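Local coordinates for Lmo2125 protein (Listeria monocytogenes serovar 1/2a, PDB 5TU0) that binds maltose and probably delivers it, as a cell-membrane lipoprotein, to a sugar transporter, at residues V209-K212 against G213-D216; Q225-V229 against K230-A234; L49-L52 against P53-P57; K25-G28 against D29-D33. The protein carries 2 engineered substitutions. All blocks are in the same frame, centred on the assembly; numbering follows the deposited sequence.

In the fold
All four contacts are local, each formed within one continuous run of chain. In sequence the order is interaction 4 on helix 17-34, interaction 3 on helix 45-58, interaction 1 in the loop between helices 193-208 and 217-229, and interaction 2 at the end of helix 217-229. Interactions 3 and 4 have centres about 27 Å apart, and interactions 1 and 2 about 15 Å. These pairs are well separated: the centres of interactions 1 and 4 are about 52 Å apart, on opposite sides of the chain's centre. This fits the two-lobed build of solute-binding proteins, with maltose bound in the cleft between lobes.

Interaction 1. Residues V209-K212 against G213-D216; sequences VWPK and GMQD
The indole of Trp210 carries the Met214 methyl on one face. Met214 CE stands 3.9 Å from the centroid of the six-membered ring, 7° off the ring normal, as a CH-pi contact. Around the ring, Phe206 meets Trp210 edge-to-face, and Trp205 and Trp160 meet it with inclined planes. The indole NE1 donates to the Phe156 carbonyl. Met214 bends at chi2 (-66°) and again at chi3 (-71°), which folds CE back over the indole. Met214 SD lies 5.2 Å from the centroid of the Trp210 five-membered ring, above the face, in a Met-aromatic contact. Met214 CG also packs on Trp210 CB at 3.8 Å. The chain here is the link between helices 193-208 and 217-229, and its second half is a short 3-10 turn. Two backbone bonds make that turn: Met214 N to Pro211 O and Gln215 N to Lys212 O. Lys212 is exposed, and its NZ donates to Gln215 OE1 at 3.0 Å, from above the amide plane. One water accepts from both Lys212 NZ and Gln215 NE2. A second water accepts from Gln215 NE2 and lies within bonding distance of Pro211 O.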
loop_
_atom_site.group_PDB
_atom_site.type_symbol
_atom_site.label_atom_id
_atom_site.label_comp_id
_atom_site.label_asym_id
_atom_site.label_seq_id
_atom_site.Cartn_x
_atom_site.Cartn_y
_atom_site.Cartn_z
ATOM N N VAL A 209 -20.734 11.077 14.166
ATOM C CA VAL A 209 -21.416 10.146 13.270
ATOM C C VAL A 209 -21.256 8.681 13.648
ATOM O O VAL A 209 -22.213 7.941 13.739
ATOM C CB VAL A 209 -20.804 10.291 11.848
ATOM C CG1 VAL A 209 -21.358 9.258 10.869
ATOM C CG2 VAL A 209 -20.989 11.699 11.315
ATOM N N TRP A 210 -20.023 8.262 13.874
ATOM C CA TRP A 210 -19.766 6.849 14.045
ATOM C C TRP A 210 -20.072 6.162 15.382
ATOM O O TRP A 210 -20.024 6.785 16.449
ATOM C CB TRP A 210 -18.305 6.549 13.684
ATOM C CG TRP A 210 -17.981 6.679 12.259
ATOM C CD1 TRP A 210 -18.822 6.477 11.187
ATOM C CD2 TRP A 210 -16.676 6.887 11.706
ATOM N NE1 TRP A 210 -18.123 6.625 10.007
ATOM C CE2 TRP A 210 -16.809 6.876 10.299
ATOM C CE3 TRP A 210 -15.415 7.131 12.264
ATOM C CZ2 TRP A 210 -15.725 7.075 9.446
ATOM C CZ3 TRP A 210 -14.322 7.334 11.395
ATOM C CH2 TRP A 210 -14.497 7.307 10.012
ATOM N N PRO A 211 -20.368 4.851 15.311
ATOM C CA PRO A 211 -20.498 4.031 16.499
ATOM C C PRO A 211 -19.183 4.071 17.285
ATOM O O PRO A 211 -18.090 4.212 16.675
ATOM C CB PRO A 211 -20.726 2.621 15.941
ATOM C CG PRO A 211 -21.289 2.816 14.600
ATOM C CD PRO A 211 -20.705 4.100 14.090
ATOM N N LYS A 212 -19.296 3.955 18.604
ATOM C CA LYS A 212 -18.153 3.990 19.520
ATOM C C LYS A 212 -17.072 3.004 19.153
ATOM O O LYS A 212 -15.882 3.303 19.286
ATOM C CB LYS A 212 -18.607 3.721 20.958
ATOM C CG LYS A 212 -17.549 3.970 22.015
ATOM C CD LYS A 212 -17.076 5.407 21.949
ATOM C CE LYS A 212 -16.282 5.802 23.166
ATOM N NZ LYS A 212 -15.852 7.221 23.052
ATOM N N GLY A 213 -17.476 1.840 18.664
ATOM C CA GLY A 213 -16.520 0.817 18.241
ATOM C C GLY A 213 -15.482 1.272 17.221
ATOM O O GLY A 213 -14.421 0.671 17.126
ATOM N N MET A 214 -15.770 2.334 16.461
ATOM C CA MET A 214 -14.805 2.821 15.460
ATOM C C MET A 214 -13.513 3.408 16.082
ATOM O O MET A 214 -12.472 3.523 15.394
ATOM C CB MET A 214 -15.465 3.840 14.510
ATOM C CG MET A 214 -16.481 3.227 13.570
ATOM S SD MET A 214 -15.750 2.090 12.377
ATOM C CE MET A 214 -14.880 3.259 11.352
ATOM N N GLN A 215 -13.575 3.758 17.366
ATOM C CA GLN A 215 -12.427 4.322 18.089
ATOM C C GLN A 215 -11.467 3.287 18.684
ATOM O O GLN A 215 -10.366 3.657 19.096
ATOM C CB GLN A 215 -12.919 5.239 19.204
ATOM C CG GLN A 215 -13.713 6.421 18.673
ATOM C CD GLN A 215 -14.344 7.249 19.767
ATOM O OE1 GLN A 215 -13.794 7.386 20.858
ATOM N NE2 GLN A 215 -15.512 7.821 19.475
ATOM N N ASP A 216 -11.882 2.016 18.749
ATOM C CA ASP A 216 -11.064 0.930 19.312
ATOM C C ASP A 216 -10.239 0.337 18.183
ATOM O O ASP A 216 -10.692 -0.548 17.462
ATOM C CB ASP A 216 -11.964 -0.127 19.973
ATOM C CG ASP A 216 -11.188 -1.172 20.774
ATOM O OD1 ASP A 216 -10.017 -0.962 21.109
ATOM O OD2 ASP A 216 -11.789 -2.212 21.097
HETATM O O HOH W 1 -16.571 6.743 16.703
HETATM O O HOH W 2 -17.393 9.387 21.358
#

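Interaction 2. Residues Q225-V229 against K230-A234; sequences QDQFV and KGKAA
A Schellman motif ends helix 217-229, with Gly231 as its C-prime residue. Lys232 N donates to Gln227 O at 2.8 Å, and Gly231 N donates to Phe228 O at 3.1 Å. The positive phi of Gly231 (71°) turns the chain back for these bonds. Gln227 O takes a second donor, Ala233 N, at 3.2 Å. The two donors approach differently: Lys232 N is tilted 18° from the carbonyl plane, while Ala233 N sits well above it. Water bridges the turn as well, donating to Phe228 O and to Ala233 O. Ala233 CB points back at the helix and packs 4.0 Å from Gln227 CB. Beside it, the Gln227 amide crosses the start of the Lys232 side chain, with NE2 3.2 Å from Lys232 CB. Gln227 OE1 accepts from a water that in turn accepts from Lys232 NZ. On another side of the helix end, Lys230, extended beyond CG, crosses Asp226 at a slant. Its NZ reaches Asp226 OD1 at 3.0 Å, a salt bridge whose hydrogen bond is weak. Phe228 meets Tyr246 edge-to-face. Lys232 O accepts from Thr154 OG1, and Ala234 pairs by backbone with Asn121 as the chain enters strand 235-238. This is the Schellman way of ending a helix, with glycine at C-prime, here leading from helix to strand.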
loop_
_atom_site.group_PDB
_atom_site.type_symbol
_atom_site.label_atom_id
_atom_site.label_comp_id
_atom_site.label_asym_id
_atom_site.label_seq_id
_atom_site.Cartn_x
_atom_site.Cartn_y
_atom_site.Cartn_z
ATOM N N GLN A 225 -15.409 -4.687 8.612
ATOM C CA GLN A 225 -15.616 -5.775 7.647
ATOM C C GLN A 225 -16.949 -6.469 7.878
ATOM O O GLN A 225 -17.639 -6.857 6.930
ATOM C CB GLN A 225 -14.491 -6.816 7.714
ATOM C CG GLN A 225 -13.100 -6.245 7.483
ATOM C CD GLN A 225 -12.999 -5.394 6.246
ATOM O OE1 GLN A 225 -12.451 -4.283 6.283
ATOM N NE2 GLN A 225 -13.545 -5.880 5.152
ATOM N N ASP A 226 -17.293 -6.635 9.151
ATOM C CA ASP A 226 -18.537 -7.265 9.538
ATOM C C ASP A 226 -19.723 -6.435 9.008
ATOM O O ASP A 226 -20.673 -7.002 8.458
ATOM C CB ASP A 226 -18.597 -7.422 11.068
ATOM C CG ASP A 226 -19.819 -8.196 11.536
ATOM O OD1 ASP A 226 -19.945 -9.394 11.180
ATOM O OD2 ASP A 226 -20.626 -7.620 12.302
ATOM N N GLN A 227 -19.664 -5.105 9.159
ATOM C CA GLN A 227 -20.759 -4.227 8.680
ATOM C C GLN A 227 -20.902 -4.250 7.152
ATOM O O GLN A 227 -22.015 -4.347 6.615
ATOM C CB GLN A 227 -20.572 -2.783 9.159
ATOM C CG GLN A 227 -20.615 -2.615 10.676
ATOM C CD GLN A 227 -21.983 -2.899 11.276
ATOM O OE1 GLN A 227 -22.115 -3.727 12.187
ATOM N NE2 GLN A 227 -23.001 -2.224 10.775
ATOM N N PHE A 228 -19.786 -4.158 6.443
ATOM C CA PHE A 228 -19.857 -4.174 4.991
ATOM C C PHE A 228 -20.333 -5.537 4.444
ATOM O O PHE A 228 -21.230 -5.592 3.591
ATOM C CB PHE A 228 -18.513 -3.790 4.382
ATOM C CG PHE A 228 -18.578 -3.551 2.910
ATOM C CD1 PHE A 228 -19.217 -2.436 2.414
ATOM C CD2 PHE A 228 -17.995 -4.443 2.010
ATOM C CE1 PHE A 228 -19.293 -2.208 1.054
ATOM C CE2 PHE A 228 -18.057 -4.214 0.640
ATOM C CZ PHE A 228 -18.701 -3.092 0.164
ATOM N N VAL A 229 -19.750 -6.627 4.952
ATOM C CA VAL A 229 -20.094 -7.997 4.502
ATOM C C VAL A 229 -21.534 -8.390 4.852
ATOM O O VAL A 229 -22.113 -9.273 4.205
ATOM C CB VAL A 229 -19.065 -9.051 5.009
ATOM C CG1 VAL A 229 -19.506 -10.469 4.701
ATOM C CG2 VAL A 229 -17.707 -8.801 4.370
ATOM N N LYS A 230 -22.127 -7.729 5.846
ATOM C CA LYS A 230 -23.514 -8.018 6.209
ATOM C C LYS A 230 -24.515 -7.028 5.627
ATOM O O LYS A 230 -25.693 -7.057 5.988
ATOM C CB LYS A 230 -23.658 -8.128 7.733
ATOM C CG LYS A 230 -22.993 -9.382 8.262
ATOM C CD LYS A 230 -23.070 -9.494 9.769
ATOM C CE LYS A 230 -22.511 -10.833 10.216
ATOM N NZ LYS A 230 -22.452 -10.921 11.699
ATOM N N GLY A 231 -24.065 -6.175 4.707
ATOM C CA GLY A 231 -24.967 -5.216 4.063
ATOM C C GLY A 231 -25.455 -4.063 4.940
ATOM O O GLY A 231 -26.524 -3.516 4.689
ATOM N N LYS A 232 -24.669 -3.688 5.950
ATOM C CA LYS A 232 -25.036 -2.602 6.881
ATOM C C LYS A 232 -24.229 -1.309 6.674
ATOM O O LYS A 232 -24.588 -0.263 7.215
ATOM C CB LYS A 232 -24.893 -3.102 8.308
ATOM C CG LYS A 232 -25.780 -4.306 8.602
ATOM C CD LYS A 232 -25.546 -4.849 9.994
ATOM C CE LYS A 232 -26.503 -5.992 10.278
ATOM N NZ LYS A 232 -26.338 -6.470 11.674
ATOM N N ALA A 233 -23.111 -1.401 5.945
ATOM C CA ALA A 233 -22.317 -0.229 5.575
ATOM C C ALA A 233 -22.396 -0.113 4.061
ATOM O O ALA A 233 -22.165 -1.102 3.351
ATOM C CB ALA A 233 -20.872 -0.378 6.025
ATOM N N ALA A 234 -22.719 1.077 3.565
ATOM C CA ALA A 234 -22.876 1.306 2.120
ATOM C C ALA A 234 -21.561 1.511 1.372
ATOM O O ALA A 234 -21.454 1.134 0.196
ATOM C CB ALA A 234 -23.789 2.491 1.876
HETATM O O HOH W 3 -24.881 -4.690 13.135
HETATM O O HOH W 4 -22.492 -3.617 2.477
#

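Interaction 3. Residues L49-L52 against P53-P57; sequences LEAL and PLDGP
Pro53 packs against the turn before it on helix 45-58. The Leu49 side chain of that turn touches Met65, Ser67, Arg71 and Leu75, which joins this helix to strand 64-68 and helix 69-77. The Pro53 ring occupies the place where an amide hydrogen would otherwise point. Pro53 CD lies 3.3 Å from Glu50 O and 3.5 Å from Leu49 O. It also touches Leu52 CB. Outside the helix the Pro53 ring touches His80. Leu54 N is the next donor. It gives its hydrogen to Ala51 O at 3.1 Å, from above the carbonyl plane, so this is a bond across three residues. Asp55 N then bonds the same oxygen at 2.8 Å and nearly straight, with an N-H...O angle of 171°, and resumes the four-residue spacing. Two N-H groups thus grip Ala51 O. The carboxylate of Asp55 turns back along the helix. Its CG stands beside the backbone N, with chi1 at -65°, and this brings OD2 to 3.4 Å from Ala51 CB. Farther along, Asp55 O accepts from Thr60 OG1, and the side chain also touches Ala61. Gly56 N continues the spacing, donating to Leu52 O at 2.9 Å. Pro57 has no hydrogen to give, but its CD comes within 4.1 Å of the same Leu52 O, and its ring packs on Tyr281. Pro53 and Pro57 thus lack an N-H, Leu54 N turns to Ala51 O, and the helix is kinked at these positions, with Ala51 O accepting from both Leu54 N and Asp55 N.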
loop_
_atom_site.group_PDB
_atom_site.type_symbol
_atom_site.label_atom_id
_atom_site.label_comp_id
_atom_site.label_asym_id
_atom_site.label_seq_id
_atom_site.Cartn_x
_atom_site.Cartn_y
_atom_site.Cartn_z
ATOM N N LEU A 49 12.525 -12.929 3.166
ATOM C CA LEU A 49 13.281 -11.728 3.467
ATOM C C LEU A 49 13.836 -11.733 4.905
ATOM O O LEU A 49 14.982 -11.301 5.113
ATOM C CB LEU A 49 12.441 -10.489 3.200
ATOM C CG LEU A 49 11.949 -10.345 1.756
ATOM C CD1 LEU A 49 11.004 -9.163 1.667
ATOM C CD2 LEU A 49 13.103 -10.211 0.756
ATOM N N GLU A 50 13.064 -12.225 5.880
ATOM C CA GLU A 50 13.593 -12.278 7.262
ATOM C C GLU A 50 14.742 -13.314 7.370
ATOM O O GLU A 50 15.616 -13.154 8.182
ATOM C CB GLU A 50 12.498 -12.489 8.342
ATOM C CG GLU A 50 12.042 -13.913 8.610
ATOM C CD GLU A 50 11.057 -14.049 9.787
ATOM O OE1 GLU A 50 10.181 -14.944 9.730
ATOM O OE2 GLU A 50 11.153 -13.280 10.779
ATOM N N ALA A 51 14.735 -14.359 6.537
ATOM C CA ALA A 51 15.790 -15.364 6.574
ATOM C C ALA A 51 16.994 -14.995 5.717
ATOM O O ALA A 51 18.041 -15.638 5.825
ATOM C CB ALA A 51 15.254 -16.720 6.125
ATOM N N LEU A 52 16.861 -13.964 4.876
ATOM C CA LEU A 52 17.946 -13.622 3.930
ATOM C C LEU A 52 19.286 -13.306 4.589
ATOM O O LEU A 52 20.309 -13.765 4.098
ATOM C CB LEU A 52 17.499 -12.500 2.984
ATOM C CG LEU A 52 18.416 -11.994 1.883
ATOM C CD1 LEU A 52 18.806 -13.109 0.923
ATOM C CD2 LEU A 52 17.698 -10.868 1.149
ATOM N N PRO A 53 19.295 -12.564 5.722
ATOM C CA PRO A 53 20.579 -12.257 6.359
ATOM C C PRO A 53 21.380 -13.488 6.808
ATOM O O PRO A 53 22.593 -13.396 6.942
ATOM C CB PRO A 53 20.181 -11.403 7.578
ATOM C CG PRO A 53 18.850 -10.850 7.233
ATOM C CD PRO A 53 18.180 -11.940 6.451
ATOM N N LEU A 54 20.696 -14.609 7.046
ATOM C CA LEU A 54 21.346 -15.872 7.446
ATOM C C LEU A 54 21.525 -16.819 6.244
ATOM O O LEU A 54 22.567 -17.472 6.116
ATOM C CB LEU A 54 20.549 -16.556 8.560
ATOM C CG LEU A 54 20.406 -15.763 9.876
ATOM C CD1 LEU A 54 19.424 -16.429 10.823
ATOM C CD2 LEU A 54 21.735 -15.562 10.579
ATOM N N ASP A 55 20.529 -16.899 5.360
ATOM C CA ASP A 55 20.654 -17.769 4.163
ATOM C C ASP A 55 21.725 -17.269 3.182
ATOM O O ASP A 55 22.410 -18.070 2.516
ATOM C CB ASP A 55 19.331 -17.836 3.410
ATOM C CG ASP A 55 18.237 -18.508 4.192
ATOM O OD1 ASP A 55 18.520 -19.220 5.170
ATOM O OD2 ASP A 55 17.077 -18.341 3.808
ATOM N N GLY A 56 21.844 -15.948 3.081
ATOM C CA GLY A 56 22.784 -15.309 2.163
ATOM C C GLY A 56 24.232 -15.733 2.335
ATOM O O GLY A 56 24.845 -16.242 1.391
ATOM N N PRO A 57 24.802 -15.510 3.528
ATOM C CA PRO A 57 26.183 -15.961 3.774
ATOM C C PRO A 57 26.344 -17.494 3.693
ATOM O O PRO A 57 27.437 -17.993 3.357
ATOM C CB PRO A 57 26.473 -15.443 5.187
ATOM C CG PRO A 57 25.564 -14.266 5.343
ATOM C CD PRO A 57 24.305 -14.643 4.614
#

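Interaction 4. Residues K25-G28 against D29-D33; sequences KIKG and DFEKD
Glu31 N donates to Lys27 O at 2.9 Å, with an N-H...O angle of 166°. The next bond of the helix, Lys32 N to Gly28 O, measures 3.0 Å. The side chains of Lys27 and Glu31 lie side by side and point the same way. Lys27 CG sits between the backbone N and the carbonyl carbon (chi1 72°). Beyond it the chain is extended. Lys27 CD and CE each pass 4.1 Å from Glu31 OE2, and the charged ends stay apart, with Lys27 NZ 4.8 Å from Glu31 OE2. Each end has its own partner: Lys27 NZ bonds Asn24 OD1, and Glu31 OE2 accepts from Val38 N. Helix 17-34 is the crossover of a beta-alpha-beta unit, between parallel strands 10-15 and 37-42. The Glu31 bond therefore ties the helix to the strand that follows it. Glu31 OE1 comes 3.9 Å from Gly28 CA. A water links the turn before: it donates to Lys25 O and accepts from Asp29 N at 3.0 Å. The end of the Phe30 side chain leads away from 25-28, although Phe30 CB lies 3.4 Å from Lys27 O. Its ring meets Trp291 of helix 285-295 edge-to-face.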
loop_
_atom_site.group_PDB
_atom_site.type_symbol
_atom_site.label_atom_id
_atom_site.label_comp_id
_atom_site.label_asym_id
_atom_site.label_seq_id
_atom_site.Cartn_x
_atom_site.Cartn_y
_atom_site.Cartn_z
ATOM N N LYS A 25 4.343 -20.519 -15.442
ATOM C CA LYS A 25 3.858 -20.225 -16.778
ATOM C C LYS A 25 4.889 -19.446 -17.608
ATOM O O LYS A 25 5.150 -19.801 -18.750
ATOM C CB LYS A 25 2.557 -19.424 -16.744
ATOM C CG LYS A 25 1.917 -19.235 -18.116
ATOM C CD LYS A 25 0.541 -18.585 -18.020
ATOM C CE LYS A 25 -0.358 -18.915 -19.202
ATOM N NZ LYS A 25 -0.870 -20.306 -19.123
ATOM N N ILE A 26 5.482 -18.400 -17.037
ATOM C CA ILE A 26 6.396 -17.558 -17.816
ATOM C C ILE A 26 7.862 -17.978 -17.863
ATOM O O ILE A 26 8.592 -17.491 -18.721
ATOM C CB ILE A 26 6.355 -16.083 -17.348
ATOM C CG1 ILE A 26 7.002 -15.905 -15.962
ATOM C CG2 ILE A 26 4.916 -15.583 -17.367
ATOM C CD1 ILE A 26 7.195 -14.454 -15.534
ATOM N N LYS A 27 8.313 -18.874 -16.985
ATOM C CA LYS A 27 9.754 -19.173 -16.945
ATOM C C LYS A 27 10.308 -19.810 -18.230
ATOM O O LYS A 27 11.462 -19.587 -18.584
ATOM C CB LYS A 27 10.110 -20.052 -15.755
ATOM C CG LYS A 27 9.657 -21.491 -15.872
ATOM C CD LYS A 27 10.006 -22.247 -14.617
ATOM C CE LYS A 27 9.774 -23.731 -14.803
ATOM N NZ LYS A 27 9.898 -24.440 -13.504
ATOM N N GLY A 28 9.481 -20.588 -18.917
ATOM C CA GLY A 28 9.919 -21.302 -20.117
ATOM C C GLY A 28 10.597 -20.455 -21.179
ATOM O O GLY A 28 11.680 -20.802 -21.662
ATOM N N ASP A 29 9.965 -19.350 -21.553
ATOM C CA ASP A 29 10.515 -18.484 -22.605
ATOM C C ASP A 29 11.826 -17.807 -22.164
ATOM O O ASP A 29 12.727 -17.586 -22.988
ATOM C CB ASP A 29 9.467 -17.488 -23.084
ATOM C CG ASP A 29 8.313 -18.163 -23.799
ATOM O OD1 ASP A 29 8.543 -19.157 -24.512
ATOM O OD2 ASP A 29 7.174 -17.695 -23.665
ATOM N N PHE A 30 11.937 -17.540 -20.862
ATOM C CA PHE A 30 13.169 -16.987 -20.302
ATOM C C PHE A 30 14.286 -18.032 -20.362
ATOM O O PHE A 30 15.421 -17.720 -20.743
ATOM C CB PHE A 30 12.952 -16.538 -18.867
ATOM C CG PHE A 30 14.175 -15.978 -18.226
ATOM C CD1 PHE A 30 14.509 -14.639 -18.411
ATOM C CD2 PHE A 30 14.994 -16.774 -17.439
ATOM C CE1 PHE A 30 15.646 -14.095 -17.816
ATOM C CE2 PHE A 30 16.138 -16.247 -16.849
ATOM C CZ PHE A 30 16.460 -14.905 -17.029
ATOM N N GLU A 31 13.964 -19.263 -19.969
ATOM C CA GLU A 31 14.926 -20.377 -20.032
ATOM C C GLU A 31 15.501 -20.548 -21.439
ATOM O O GLU A 31 16.716 -20.657 -21.615
ATOM C CB GLU A 31 14.273 -21.680 -19.592
ATOM C CG GLU A 31 13.943 -21.714 -18.104
ATOM C CD GLU A 31 13.283 -23.003 -17.667
ATOM O OE1 GLU A 31 12.591 -23.661 -18.486
ATOM O OE2 GLU A 31 13.456 -23.357 -16.485
ATOM N N LYS A 32 14.612 -20.570 -22.426
ATOM C CA LYS A 32 14.995 -20.715 -23.840
ATOM C C LYS A 32 15.807 -19.537 -24.354
ATOM O O LYS A 32 16.746 -19.697 -25.141
ATOM C CB LYS A 32 13.739 -20.806 -24.710
ATOM C CG LYS A 32 12.891 -22.032 -24.489
ATOM C CD LYS A 32 13.522 -23.231 -25.131
ATOM C CE LYS A 32 12.672 -24.464 -24.944
ATOM N NZ LYS A 32 13.242 -25.557 -25.775
ATOM N N ASP A 33 15.410 -18.340 -23.935
ATOM C CA ASP A 33 16.044 -17.129 -24.413
ATOM C C ASP A 33 17.445 -16.940 -23.839
ATOM O O ASP A 33 18.269 -16.286 -24.458
ATOM C CB ASP A 33 15.169 -15.917 -24.067
ATOM C CG ASP A 33 15.539 -14.672 -24.851
ATOM O OD1 ASP A 33 15.852 -14.797 -26.053
ATOM O OD2 ASP A 33 15.458 -13.564 -24.267
HETATM O O HOH W 5 6.999 -19.376 -20.918
#